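Local coordinates for protein subclass B3 metallo-beta-lactamase (Sphingobium indicum, PDB 7LUU) that probably hydrolyses beta-lactam antibiotics as a two-zinc enzyme of subclass B3, with a glutamic acid among its metal ligands, at residues K53-P58 and G92-A97; A85-I90 and R113-I118. All coordinates share one frame; numbering follows the deposited sequence.

Contact 1: K53-P58 and G92-A97; sequences KEWLAP and GALPQA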
# COMPACT_ATOMS: atom_id res chain seq x y z
N LYS A 53 17.51 -5.23 -4.40
CA LYS A 53 18.34 -4.42 -5.30
C LYS A 53 17.50 -3.70 -6.34
O LYS A 53 17.82 -2.56 -6.72
CB LYS A 53 19.39 -5.31 -5.98
CG LYS A 53 20.35 -5.89 -4.99
CD LYS A 53 21.25 -6.97 -5.63
CE LYS A 53 22.23 -7.52 -4.62
NZ LYS A 53 23.01 -8.64 -5.27
N GLU A 54 16.43 -4.34 -6.82
CA GLU A 54 15.49 -3.70 -7.73
C GLU A 54 14.41 -2.91 -6.98
O GLU A 54 14.12 -1.76 -7.35
CB GLU A 54 14.78 -4.74 -8.61
CG GLU A 54 15.72 -5.57 -9.45
CD GLU A 54 15.24 -5.68 -10.87
OE1 GLU A 54 16.02 -5.26 -11.76
OE2 GLU A 54 14.09 -6.17 -11.11
N TRP A 55 13.75 -3.55 -6.01
CA TRP A 55 12.65 -2.89 -5.31
C TRP A 55 13.10 -1.58 -4.69
O TRP A 55 12.34 -0.60 -4.70
CB TRP A 55 12.12 -3.76 -4.17
CG TRP A 55 11.15 -4.81 -4.56
CD1 TRP A 55 10.28 -4.80 -5.62
CD2 TRP A 55 10.89 -6.01 -3.82
NE1 TRP A 55 9.50 -5.96 -5.59
CE2 TRP A 55 9.87 -6.71 -4.49
CE3 TRP A 55 11.44 -6.57 -2.65
CZ2 TRP A 55 9.38 -7.95 -4.01
CZ3 TRP A 55 10.97 -7.82 -2.20
CH2 TRP A 55 9.94 -8.47 -2.88
N LEU A 56 14.28 -1.56 -4.07
CA LEU A 56 14.70 -0.40 -3.30
C LEU A 56 15.69 0.48 -4.08
O LEU A 56 16.36 1.32 -3.51
CB LEU A 56 15.34 -0.85 -1.98
CG LEU A 56 14.39 -1.64 -1.10
CD1 LEU A 56 15.08 -1.94 0.27
CD2 LEU A 56 13.11 -0.86 -0.83
N ALA A 57 15.75 0.32 -5.41
CA ALA A 57 16.62 1.23 -6.15
C ALA A 57 16.21 2.68 -5.86
O ALA A 57 15.02 3.01 -5.82
CB ALA A 57 16.52 0.91 -7.65
N PRO A 58 17.16 3.57 -5.63
CA PRO A 58 16.80 4.88 -5.11
C PRO A 58 16.23 5.79 -6.18
O PRO A 58 16.67 5.78 -7.35
CB PRO A 58 18.13 5.45 -4.61
CG PRO A 58 19.20 4.72 -5.45
CD PRO A 58 18.63 3.33 -5.64
N GLY A 92 5.50 1.27 3.98
CA GLY A 92 6.82 1.32 4.63
C GLY A 92 7.86 0.46 3.96
O GLY A 92 8.95 0.30 4.52
N ALA A 93 7.59 -0.08 2.77
CA ALA A 93 8.55 -0.93 2.06
C ALA A 93 9.11 -2.04 2.98
O ALA A 93 8.40 -2.59 3.85
CB ALA A 93 9.65 -0.08 1.38
N LEU A 94 10.37 -2.46 2.72
CA LEU A 94 11.01 -3.56 3.45
C LEU A 94 11.59 -3.06 4.78
O LEU A 94 11.73 -1.86 5.01
CB LEU A 94 12.14 -4.12 2.61
CG LEU A 94 11.70 -4.82 1.32
CD1 LEU A 94 13.01 -5.13 0.54
CD2 LEU A 94 11.12 -6.10 1.67
N PRO A 95 11.93 -3.97 5.72
CA PRO A 95 12.47 -3.48 7.00
C PRO A 95 13.69 -2.56 6.83
O PRO A 95 13.82 -1.53 7.51
CB PRO A 95 12.82 -4.78 7.74
CG PRO A 95 11.72 -5.79 7.18
CD PRO A 95 11.73 -5.45 5.70
N GLN A 96 14.64 -2.94 5.97
CA GLN A 96 15.83 -2.13 5.82
C GLN A 96 15.56 -0.83 5.09
O GLN A 96 16.46 0.02 5.05
CB GLN A 96 16.91 -2.95 5.09
CG GLN A 96 16.58 -3.29 3.62
CD GLN A 96 15.90 -4.67 3.42
OE1 GLN A 96 15.04 -5.11 4.21
NE2 GLN A 96 16.29 -5.35 2.34
N ALA A 97 14.33 -0.63 4.56
CA ALA A 97 14.01 0.63 3.90
C ALA A 97 13.64 1.72 4.88
O ALA A 97 13.59 2.89 4.50
CB ALA A 97 12.83 0.47 2.96

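Contact 2: A85-I90 and R113-I118; sequences AGLVLI and RDIKFI. With GOL (glycerol), chain N.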
# COMPACT_ATOMS: atom_id res chain seq x y z
N ALA A 85 -1.17 19.81 9.96
CA ALA A 85 -1.21 19.43 11.38
C ALA A 85 -0.51 18.10 11.59
O ALA A 85 -0.87 17.30 12.45
CB ALA A 85 -2.63 19.34 11.89
N GLY A 86 0.57 17.89 10.85
CA GLY A 86 1.31 16.66 10.94
C GLY A 86 1.38 15.99 9.58
O GLY A 86 0.70 16.37 8.63
N LEU A 87 2.21 14.97 9.53
CA LEU A 87 2.49 14.28 8.26
C LEU A 87 1.87 12.90 8.31
O LEU A 87 1.74 12.28 9.38
CB LEU A 87 4.01 14.16 8.01
CG LEU A 87 4.76 15.51 8.16
CD1 LEU A 87 6.24 15.24 8.07
CD2 LEU A 87 4.38 16.50 7.05
N VAL A 88 1.53 12.39 7.13
CA VAL A 88 1.02 11.01 7.01
C VAL A 88 1.88 10.28 5.98
O VAL A 88 2.09 10.78 4.87
CB VAL A 88 -0.44 11.03 6.49
CG1 VAL A 88 -0.92 9.65 6.30
CG2 VAL A 88 -1.35 11.74 7.51
N LEU A 89 2.36 9.09 6.33
CA LEU A 89 3.05 8.21 5.37
C LEU A 89 2.08 7.14 4.92
O LEU A 89 1.24 6.72 5.72
CB LEU A 89 4.21 7.57 6.13
CG LEU A 89 5.57 7.30 5.58
CD1 LEU A 89 6.25 8.39 4.78
CD2 LEU A 89 6.44 7.05 6.84
N ILE A 90 2.26 6.64 3.70
CA ILE A 90 1.54 5.50 3.18
C ILE A 90 2.57 4.44 2.81
O ILE A 90 3.42 4.67 1.92
CB ILE A 90 0.68 5.86 1.95
CG1 ILE A 90 -0.23 7.01 2.40
CG2 ILE A 90 -0.13 4.57 1.59
CD1 ILE A 90 -1.37 7.34 1.31
N ARG A 113 9.70 13.28 12.98
CA ARG A 113 8.98 13.28 14.25
C ARG A 113 7.58 13.87 14.11
O ARG A 113 6.75 13.69 15.03
CB ARG A 113 9.77 14.07 15.30
CG ARG A 113 11.02 13.30 15.76
CD ARG A 113 11.91 14.16 16.72
NE ARG A 113 12.47 15.24 15.95
CZ ARG A 113 13.37 16.06 16.45
NH1 ARG A 113 13.84 17.02 15.68
NH2 ARG A 113 13.76 15.93 17.75
N ASP A 114 7.28 14.53 12.98
CA ASP A 114 5.95 15.05 12.74
C ASP A 114 5.02 14.07 12.03
O ASP A 114 3.90 14.45 11.72
CB ASP A 114 6.05 16.32 11.89
CG ASP A 114 6.72 17.47 12.65
OD1 ASP A 114 6.64 17.51 13.90
OD2 ASP A 114 7.31 18.35 11.97
N ILE A 115 5.45 12.83 11.78
CA ILE A 115 4.58 11.86 11.13
C ILE A 115 3.64 11.31 12.20
O ILE A 115 4.08 10.73 13.21
CB ILE A 115 5.40 10.72 10.47
CG1 ILE A 115 6.25 11.31 9.32
CG2 ILE A 115 4.43 9.61 9.94
CD1 ILE A 115 7.36 10.38 8.82
N LYS A 116 2.35 11.54 11.99
CA LYS A 116 1.33 11.17 12.96
C LYS A 116 0.69 9.82 12.64
O LYS A 116 0.20 9.15 13.55
CB LYS A 116 0.23 12.24 12.95
CG LYS A 116 0.78 13.61 13.48
CD LYS A 116 1.31 13.49 14.93
CE LYS A 116 2.07 14.74 15.66
NZ LYS A 116 3.47 14.44 16.29
N PHE A 117 0.61 9.48 11.37
CA PHE A 117 -0.06 8.23 10.96
C PHE A 117 0.75 7.59 9.84
O PHE A 117 1.30 8.29 8.99
CB PHE A 117 -1.48 8.47 10.43
CG PHE A 117 -2.43 8.96 11.48
CD1 PHE A 117 -2.94 8.08 12.42
CD2 PHE A 117 -2.79 10.28 11.51
CE1 PHE A 117 -3.79 8.54 13.41
CE2 PHE A 117 -3.63 10.77 12.50
CZ PHE A 117 -4.15 9.87 13.46
N ILE A 118 0.75 6.26 9.82
CA ILE A 118 1.30 5.49 8.71
C ILE A 118 0.15 4.61 8.22
O ILE A 118 -0.37 3.76 8.98
CB ILE A 118 2.52 4.64 9.15
CG1 ILE A 118 3.67 5.53 9.67
CG2 ILE A 118 3.02 3.76 7.95
CD1 ILE A 118 4.63 4.68 10.59
C1 GOL N . 4.55 19.52 9.87
O1 GOL N . 4.12 19.54 11.21
C2 GOL N . 4.05 20.85 9.30
O2 GOL N . 4.48 21.14 7.95
C3 GOL N . 2.51 20.79 9.54
O3 GOL N . 2.05 19.55 9.05

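Contact 1: K53-P58 and G92-A97
Leu56 meets the loop 92-97 with both of its methyl branches. On the side of Leu94 and Gln96, Leu56 CD1 lies 3.8 Å from Leu94 CD1 and 3.9 Å from Gln96 CG. On the side of the two alanines, Leu56 CD2 lies 4.0 Å from Ala97 CB and 4.2 Å from Ala93 CB. Leu94 CD1 has a second neighbour in the indole of Trp55, approaching the six-membered ring obliquely at Trp55 CE3 (3.8 Å); the two side chains cross at about a right angle. The closest contacts are all carbon to carbon, making the interface one of van der Waals packing.

This is a joint between the end of helix 49-55 and the loop that carries the chain from strand 87-90 into helix 98-107. The fold is the alpha-beta/beta-alpha sandwich of the metallo-beta-lactamase superfamily, and the loop follows a strand of one of its two sheets. Leu56, the first residue to leave helical geometry, sits where the helix gives way to the next loop, and Ala57 N bonds back to Glu54 O. In the partner loop, Ala97 N reaches Leu94 O at 2.9 Å, a turn that brings the side chains of Leu94 and Ala97 to the same neighbour.

Gln96 CG lies between the backbone N and the carbonyl carbon (chi1 67°), where it packs on Leu56. A bend at chi2 (-94°) carries the amide back toward segment 53-58, and NE2 is hydrogen-bonded there to Met47 O. Farther out, Ala93 is tied by backbone bonding to Gly130, and Leu94 also rests on Ala52 and Tyr125. The indole of Trp55 touches Asp126, a zinc ligand, and lies about 6 Å from a zinc ion.

Contact 2: A85-I90 and R113-I118
Leu87 and Leu89 pair with segment 113-118 through three backbone hydrogen bonds: Leu87 N to Asp114 O, Lys116 N to Leu87 O (2.8 Å) and Leu89 N to Phe117 O. Between Leu87 and Val88 the parallel register slips by one residue, a beta bulge. CA-H...O contacts supplement the ladder, the shortest from Ile118 CA to Leu89 O at 3.2 Å. Strands 87-90 and 115-119, with helix 98-107 between them in sequence, form a beta-alpha-beta crossover.

Apolar packing falls on both faces. Ile115 CG1 stands anti to the carbonyl carbon (chi1 -65°), which sets it 3.9 Å from Leu87 CB and brings Ile115 CD1 within 4.0 Å of Leu89 CD2. On the other face, Val88 CG2 comes to the edge of the Phe117 ring, near its plane.

At the solvent end, Gly86 has backbone angles suited to glycine (phi 123°), its CA close against Lys116 CG. Gly86 N donates to O3 of a glycerol (2.9 Å), probably from the crystallisation liquor, whose O1 bonds weakly to Asp114 OD2.

The hydrogen bonds thus fix the parallel pairing, while Phe117 N at the bulge stays buried without a partner; Leu89, Ile115 and Ile118 present an apolar face to helix 131-138.

How the contacts relate
Contacts 1 and 2 share one continuous run of chain: strand 87-90 of contact 2 leads straight into the loop 92-97 of contact 1, and the chain then runs through helix 98-107 to strand 115-119. Their centres are 20 Å apart, and apart from this continuity they do not touch. Contact 1 lies nearer the metals: the Trp55 side chain is also about 4 Å from that of His267, which shares the second zinc with Asp126. Contact 2 is set back, the side chain of Ile118 being about 9 Å from that of His127 and about 12 Å from that of Glu122, two zinc ligands that follow strand 115-119.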